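Uncharacterized protein (Leptospirillum rubarum, PDB 3OMD) is of unknown function, a small all-helical, single-chain member of the DUF5069 family whose biochemical role has not been established. Local coordinates at residues Ser106-Ser109 with Pro110-Asp114; Ala66-Val69 with Lys70-Gln74; Gln52-Phe55 with Ser56-Leu60. All blocks are in the same frame, centred on the assembly; numbering follows the deposited sequence. Where two conformers were deposited one is given.

Interaction 1: Ser106-Ser109 with Pro110-Asp114; sequences SPDS and PEKWD
S109 and K112 meet in a side-chain N-cap: S109 sits just before helix 110-123, and its OG accepts the backbone N-H of K112 at 3.0 Å, fairly straight at 161°. The hydroxyl can face back over the first turn because it lies between the backbone N and the carbonyl carbon of its own residue (chi1 69°). The cap thus gives an acceptor to one of the first-turn amides, which have no earlier helical carbonyl to bond to. The backbone takes over one residue later, with W113 N donating to S109 O at 2.8 Å.

The charged contact lies beside the cap. K112, extended beyond CG, runs out past the S109 hydroxyl and crosses the D108 carboxylate at a slant, NZ standing 3.0 Å from OD2 and 3.1 Å from OD1. This salt bridge straddles both oxygens, but each hydrogen bond within it is weak, and it lies at the protein surface.

The apolar part is P107, whose CB leans on the backbone at the K112-W113 peptide and comes within 4.1 Å of W113 CB. The indole swings outward, where R117 makes a cation-pi contact with it; R117 also forms a salt bridge with D114. The closest approach of the P107 side chain is CB to W113 N, at 3.4 Å.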
loop_
_atom_site.group_PDB
_atom_site.type_symbol
_atom_site.label_atom_id
_atom_site.label_comp_id
_atom_site.label_asym_id
_atom_site.label_seq_id
_atom_site.Cartn_x
_atom_site.Cartn_y
_atom_site.Cartn_z
ATOM N N SER A 106 12.424 -2.493 6.787
ATOM C CA SER A 106 13.265 -3.603 6.369
ATOM C C SER A 106 12.959 -4.782 7.285
ATOM O O SER A 106 12.297 -4.603 8.304
ATOM C CB SER A 106 14.732 -3.184 6.411
ATOM O OG SER A 106 14.945 -2.034 5.603
ATOM N N PRO A 107 13.405 -5.992 6.908
ATOM C CA PRO A 107 13.065 -7.160 7.747
ATOM C C PRO A 107 13.520 -6.936 9.189
ATOM O O PRO A 107 14.688 -6.587 9.459
ATOM C CB PRO A 107 13.846 -8.318 7.095
ATOM C CG PRO A 107 14.265 -7.840 5.763
ATOM C CD PRO A 107 13.995 -6.400 5.617
ATOM N N ASP A 108 12.598 -7.142 10.120
ATOM C CA ASP A 108 12.849 -6.687 11.497
ATOM C C ASP A 108 13.479 -7.715 12.436
ATOM O O ASP A 108 13.595 -7.458 13.636
ATOM C CB ASP A 108 11.609 -6.080 12.113
ATOM C CG ASP A 108 10.545 -7.115 12.417
ATOM O OD1 ASP A 108 10.809 -8.349 12.334
ATOM O OD2 ASP A 108 9.417 -6.695 12.801
ATOM N N SER A 109 13.978 -8.811 11.874
ATOM C CA SER A 109 14.593 -9.895 12.632
ATOM C C SER A 109 15.404 -10.706 11.667
ATOM O O SER A 109 15.119 -10.695 10.457
ATOM C CB SER A 109 13.534 -10.782 13.297
ATOM O OG SER A 109 12.816 -11.511 12.303
ATOM N N PRO A 110 16.358 -11.491 12.180
ATOM C CA PRO A 110 17.090 -12.340 11.259
ATOM C C PRO A 110 16.191 -13.379 10.571
ATOM O O PRO A 110 16.429 -13.676 9.404
ATOM C CB PRO A 110 18.140 -12.997 12.171
ATOM C CG PRO A 110 18.404 -11.883 13.179
ATOM C CD PRO A 110 16.989 -11.473 13.522
ATOM N N GLU A 111 15.155 -13.889 11.257
ATOM C CA GLU A 111 14.211 -14.815 10.646
ATOM C C GLU A 111 13.569 -14.126 9.429
ATOM O O GLU A 111 13.489 -14.681 8.333
ATOM C CB GLU A 111 13.134 -15.262 11.651
ATOM C CG GLU A 111 12.108 -16.230 11.039
ATOM C CD GLU A 111 11.086 -16.861 12.002
ATOM O OE1 GLU A 111 11.114 -16.659 13.245
ATOM O OE2 GLU A 111 10.221 -17.573 11.473
ATOM N N LYS A 112 13.128 -12.888 9.623
ATOM C CA LYS A 112 12.460 -12.202 8.511
ATOM C C LYS A 112 13.483 -11.824 7.425
ATOM O O LYS A 112 13.146 -11.763 6.230
ATOM C CB LYS A 112 11.747 -10.945 9.014
ATOM C CG LYS A 112 10.485 -11.241 9.786
ATOM C CD LYS A 112 9.702 -9.993 10.114
ATOM C CE LYS A 112 8.454 -10.281 10.939
ATOM N NZ LYS A 112 7.921 -8.968 11.448
ATOM N N TRP A 113 14.730 -11.552 7.831
ATOM C CA TRP A 113 15.784 -11.263 6.862
ATOM C C TRP A 113 16.037 -12.461 5.939
ATOM O O TRP A 113 16.230 -12.277 4.738
ATOM C CB TRP A 113 17.063 -10.886 7.606
ATOM C CG TRP A 113 18.229 -10.480 6.807
ATOM C CD1 TRP A 113 18.258 -9.690 5.684
ATOM C CD2 TRP A 113 19.590 -10.754 7.147
ATOM N NE1 TRP A 113 19.566 -9.481 5.300
ATOM C CE2 TRP A 113 20.401 -10.120 6.178
ATOM C CE3 TRP A 113 20.207 -11.488 8.178
ATOM C CZ2 TRP A 113 21.811 -10.218 6.199
ATOM C CZ3 TRP A 113 21.596 -11.580 8.194
ATOM C CH2 TRP A 113 22.382 -10.939 7.210
ATOM N N ASP A 114 16.035 -13.669 6.508
ATOM C CA ASP A 114 16.157 -14.898 5.689
ATOM C C ASP A 114 15.010 -15.011 4.685
ATOM O O ASP A 114 15.228 -15.318 3.503
ATOM C CB ASP A 114 16.223 -16.143 6.577
ATOM C CG ASP A 114 17.497 -16.226 7.388
ATOM O OD1 ASP A 114 18.495 -15.536 7.059
ATOM O OD2 ASP A 114 17.473 -16.990 8.395
#

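Interaction 2: Ala66-Val69 with Lys70-Gln74; sequences AEAV and KSRPQ
This is a local, mostly polar contact at the C-terminal end of helix 62-69, where the chain turns off toward helix 75-85 and R72 reaches back to the carbonyl of A68. R72 NH1 donates to A68 O at 3.1 Å, nearly straight at 169°; the oxygen lies in the guanidinium plane, at its edge, and is met on a lone pair in the carbonyl plane. The side chain leaves with CG anti to the carbonyl carbon (chi1 -65°) and runs extended to NE, which lays CB, CG and CD alongside the same oxygen. S71 N adds a weak bond to A68 O. Replacing R72 with an alanine would probably cost A68 O its straight bond, with the weak one from S71 remaining, and open a gap beside M78 and W81 of helix 75-85, which the arginine side chain touches.

The backbone itself makes a type I beta turn from V69 to R72, closed by R72 N donating to V69 O at 3.1 Å. V69 O also receives a hydrogen bond from R34 NH1, and R34 NH2 binds R72 O, so helix 26-38 clasps the turn at two carbonyls.

On the outer side E67 bends at chi2 (62°) and brings OE1 to within 3.2 Å of K70 NZ, a salt bridge made on the syn side, though tilted out of the carboxylate plane, with the lysine extended beyond CG and crossing the glutamate at a slant. E67 O takes the backbone N-H of K70 and, in addition, accepts a hydrogen bond from water 1 at 2.7 Å; the same water is hydrogen-bonded to S71 OG at 2.6 Å.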
loop_
_atom_site.group_PDB
_atom_site.type_symbol
_atom_site.label_atom_id
_atom_site.label_comp_id
_atom_site.label_asym_id
_atom_site.label_seq_id
_atom_site.Cartn_x
_atom_site.Cartn_y
_atom_site.Cartn_z
ATOM N N ALA A 66 -12.905 1.296 3.436
ATOM C CA ALA A 66 -13.400 0.434 2.373
ATOM C C ALA A 66 -14.795 0.880 1.954
ATOM O O ALA A 66 -15.105 0.856 0.770
ATOM C CB ALA A 66 -13.390 -1.065 2.807
ATOM N N GLU A 67 -15.640 1.253 2.910
ATOM C CA GLU A 67 -16.975 1.755 2.555
ATOM C C GLU A 67 -16.903 3.057 1.765
ATOM O O GLU A 67 -17.642 3.253 0.784
ATOM C CB GLU A 67 -17.828 1.975 3.808
ATOM C CG GLU A 67 -19.285 2.457 3.489
ATOM C CD GLU A 67 -20.107 1.447 2.674
ATOM O OE1 GLU A 67 -19.822 0.222 2.793
ATOM O OE2 GLU A 67 -21.023 1.878 1.910
ATOM N N ALA A 68 -15.970 3.925 2.154
ATOM C CA ALA A 68 -15.861 5.223 1.514
ATOM C C ALA A 68 -15.466 5.117 0.049
ATOM O O ALA A 68 -15.953 5.913 -0.783
ATOM C CB ALA A 68 -14.849 6.111 2.254
ATOM N N VAL A 69 -14.626 4.145 -0.299
ATOM C CA VAL A 69 -14.185 4.045 -1.678
ATOM C C VAL A 69 -15.317 3.619 -2.617
ATOM O O VAL A 69 -15.265 3.958 -3.800
ATOM C CB VAL A 69 -12.931 3.155 -1.869
ATOM C CG1 VAL A 69 -11.790 3.627 -1.002
ATOM C CG2 VAL A 69 -13.258 1.700 -1.685
ATOM N N LYS A 70 -16.367 2.994 -2.077
ATOM C CA LYS A 70 -17.514 2.566 -2.904
ATOM C C LYS A 70 -18.263 3.686 -3.600
ATOM O O LYS A 70 -18.876 3.433 -4.643
ATOM C CB LYS A 70 -18.531 1.758 -2.089
ATOM C CG LYS A 70 -17.909 0.518 -1.465
ATOM C CD LYS A 70 -18.999 -0.255 -0.693
ATOM C CE LYS A 70 -18.541 -1.535 -0.006
ATOM N NZ LYS A 70 -19.635 -2.247 0.785
ATOM N N SER A 71 -18.338 4.880 -3.010
ATOM C CA SER A 71 -19.013 6.000 -3.678
ATOM C C SER A 71 -18.017 7.007 -4.257
ATOM O O SER A 71 -18.410 8.068 -4.776
ATOM C CB SER A 71 -19.995 6.700 -2.740
ATOM O OG SER A 71 -19.254 7.180 -1.626
ATOM N N ARG A 72 -16.726 6.671 -4.183
ATOM C CA ARG A 72 -15.628 7.567 -4.602
ATOM C C ARG A 72 -14.680 6.871 -5.576
ATOM O O ARG A 72 -13.600 6.413 -5.190
ATOM C CB ARG A 72 -14.867 7.994 -3.347
ATOM C CG ARG A 72 -15.787 8.841 -2.444
ATOM C CD ARG A 72 -15.147 9.120 -1.064
ATOM N NE ARG A 72 -16.004 9.992 -0.271
ATOM C CZ ARG A 72 -17.012 9.574 0.505
ATOM N NH1 ARG A 72 -17.314 8.264 0.627
ATOM N NH2 ARG A 72 -17.730 10.480 1.167
ATOM N N PRO A 73 -15.052 6.794 -6.851
ATOM C CA PRO A 73 -14.326 6.030 -7.844
ATOM C C PRO A 73 -13.009 6.655 -8.270
ATOM O O PRO A 73 -12.125 5.941 -8.764
ATOM C CB PRO A 73 -15.302 5.981 -9.051
ATOM C CG PRO A 73 -16.183 7.150 -8.848
ATOM C CD PRO A 73 -16.339 7.306 -7.372
ATOM N N GLN A 74 -12.851 7.955 -8.021
ATOM C CA GLN A 74 -11.655 8.638 -8.436
ATOM C C GLN A 74 -10.731 8.874 -7.239
ATOM O O GLN A 74 -11.180 9.173 -6.132
ATOM C CB GLN A 74 -12.015 9.970 -9.063
ATOM C CG GLN A 74 -13.056 9.899 -10.199
ATOM C CD GLN A 74 -12.741 8.836 -11.269
ATOM O OE1 GLN A 74 -13.662 8.193 -11.813
ATOM N NE2 GLN A 74 -11.455 8.646 -11.581
HETATM O O HOH W 1 -19.431 5.202 0.089
HETATM O O HOH W 2 -16.617 3.437 -6.571
#

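Interaction 3: Gln52-Phe55 with Ser56-Leu60; sequences QAFF and SFFGL
F55 O is held by two backbone amides: L60 N donates at 2.9 Å with an angle of 161°, while G59 N, at the same distance, makes a bent and weak bond. Earlier in the helix the bonds are regular, S56 N to Q52 O being the shortest at 2.8 Å.

The aromatic contact is between F54 and F58, one turn apart. F58 CD2 lies over one face of the F54 ring, offset toward its rim, and F54 CE1 is 3.6 Å from F58 CE2; the planes are inclined at 56°. F54 arrives there with CG anti to the backbone N (chi1 173°), which carries the ring along the helix toward its C-terminal end.

That end is a Schellman motif, made by the L60 N to F55 O bond with G59 N to S56 O (3.2 Å) nested inside it: G59 takes a positive phi and the chain leaves the helix, turning L60 back under the last turn. L60 CD1 then lies 3.9 Å from F54 CE2, and its CB equally close to F55 CD1, the leucine crossing the F55 side chain at about a right angle. Beyond this cluster, V29 of helix 26-38 touches both F54 and F55, and L60 packs on W81 of helix 75-85.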
loop_
_atom_site.group_PDB
_atom_site.type_symbol
_atom_site.label_atom_id
_atom_site.label_comp_id
_atom_site.label_asym_id
_atom_site.label_seq_id
_atom_site.Cartn_x
_atom_site.Cartn_y
_atom_site.Cartn_z
ATOM N N GLN A 52 -2.337 -1.727 7.992
ATOM C CA GLN A 52 -2.609 -1.329 9.383
ATOM C C GLN A 52 -1.677 -0.175 9.749
ATOM O O GLN A 52 -2.084 0.743 10.453
ATOM C CB GLN A 52 -2.341 -2.503 10.314
ATOM C CG GLN A 52 -3.363 -3.630 10.233
ATOM C CD GLN A 52 -2.895 -4.864 11.006
ATOM O OE1 GLN A 52 -2.360 -4.718 12.112
ATOM N NE2 GLN A 52 -3.121 -6.083 10.447
ATOM N N ALA A 53 -0.418 -0.242 9.309
ATOM C CA ALA A 53 0.520 0.846 9.623
ATOM C C ALA A 53 0.051 2.176 9.019
ATOM O O ALA A 53 0.081 3.204 9.671
ATOM C CB ALA A 53 1.959 0.493 9.173
ATOM N N PHE A 54 -0.441 2.139 7.786
ATOM C CA PHE A 54 -0.942 3.345 7.124
ATOM C C PHE A 54 -2.212 3.840 7.843
ATOM O O PHE A 54 -2.329 5.034 8.219
ATOM C CB PHE A 54 -1.268 3.020 5.656
ATOM C CG PHE A 54 -1.933 4.148 4.933
ATOM C CD1 PHE A 54 -1.172 5.180 4.386
ATOM C CD2 PHE A 54 -3.312 4.159 4.758
ATOM C CE1 PHE A 54 -1.776 6.241 3.731
ATOM C CE2 PHE A 54 -3.921 5.237 4.118
ATOM C CZ PHE A 54 -3.155 6.276 3.614
ATOM N N PHE A 55 -3.185 2.938 8.029
ATOM C CA PHE A 55 -4.398 3.365 8.724
ATOM C C PHE A 55 -4.125 3.888 10.141
ATOM O O PHE A 55 -4.710 4.894 10.577
ATOM C CB PHE A 55 -5.397 2.184 8.796
ATOM C CG PHE A 55 -5.945 1.771 7.424
ATOM C CD1 PHE A 55 -6.317 2.726 6.488
ATOM C CD2 PHE A 55 -6.142 0.411 7.122
ATOM C CE1 PHE A 55 -6.890 2.341 5.228
ATOM C CE2 PHE A 55 -6.695 0.026 5.876
ATOM C CZ PHE A 55 -7.076 0.975 4.933
ATOM N N SER A 56 -3.239 3.212 10.865
ATOM C CA SER A 56 -2.915 3.647 12.228
ATOM C C SER A 56 -2.302 5.045 12.203
ATOM O O SER A 56 -2.714 5.932 12.955
ATOM C CB SER A 56 -1.951 2.663 12.918
ATOM O OG SER A 56 -1.648 3.106 14.232
ATOM N N PHE A 57 -1.358 5.257 11.290
ATOM C CA PHE A 57 -0.615 6.526 11.262
ATOM C C PHE A 57 -1.566 7.706 11.084
ATOM O O PHE A 57 -1.445 8.733 11.774
ATOM C CB PHE A 57 0.418 6.504 10.140
ATOM C CG PHE A 57 1.349 7.692 10.183
ATOM C CD1 PHE A 57 2.582 7.592 10.807
ATOM C CD2 PHE A 57 0.971 8.919 9.607
ATOM C CE1 PHE A 57 3.441 8.736 10.865
ATOM C CE2 PHE A 57 1.803 10.035 9.627
ATOM C CZ PHE A 57 3.048 9.944 10.296
ATOM N N PHE A 58 -2.554 7.523 10.204
ATOM C CA PHE A 58 -3.449 8.626 9.840
ATOM C C PHE A 58 -4.747 8.630 10.614
ATOM O O PHE A 58 -5.547 9.548 10.471
ATOM C CB PHE A 58 -3.655 8.678 8.301
ATOM C CG PHE A 58 -2.394 9.041 7.569
ATOM C CD1 PHE A 58 -1.892 10.346 7.630
ATOM C CD2 PHE A 58 -1.685 8.083 6.871
ATOM C CE1 PHE A 58 -0.690 10.695 6.998
ATOM C CE2 PHE A 58 -0.476 8.436 6.217
ATOM C CZ PHE A 58 0.007 9.728 6.302
ATOM N N GLY A 59 -4.936 7.621 11.470
ATOM C CA GLY A 59 -6.153 7.539 12.323
ATOM C C GLY A 59 -7.384 7.175 11.537
ATOM O O GLY A 59 -8.478 7.680 11.817
ATOM N N LEU A 60 -7.216 6.295 10.558
ATOM C CA LEU A 60 -8.320 5.844 9.724
ATOM C C LEU A 60 -8.800 4.463 10.113
ATOM O O LEU A 60 -8.016 3.592 10.495
ATOM C CB LEU A 60 -7.873 5.789 8.273
ATOM C CG LEU A 60 -7.390 7.112 7.646
ATOM C CD1 LEU A 60 -6.716 6.875 6.247
ATOM C CD2 LEU A 60 -8.504 8.174 7.565
#

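Overall arrangement
Along the chain the order is interaction 3, interaction 2, interaction 1. Interaction 3 spans the end of helix 50-58 and interaction 2 the end of the next helix, 62-69; their centres are about 17 Å apart and their nearest atoms about 6 Å. Both helix ends pack against the same two helices, 26-38 and 75-85, through V29 and W81 at residues 52-60 and R34 and W81 at residues 66-74. Interaction 1, at the start of helix 110-123, has its centre about 23 Å from that of interaction 3 and about 35 Å from that of interaction 2, which lies on the opposite side of the chain's centre. The three mark two helix exits and one helix entry in a fold without strands.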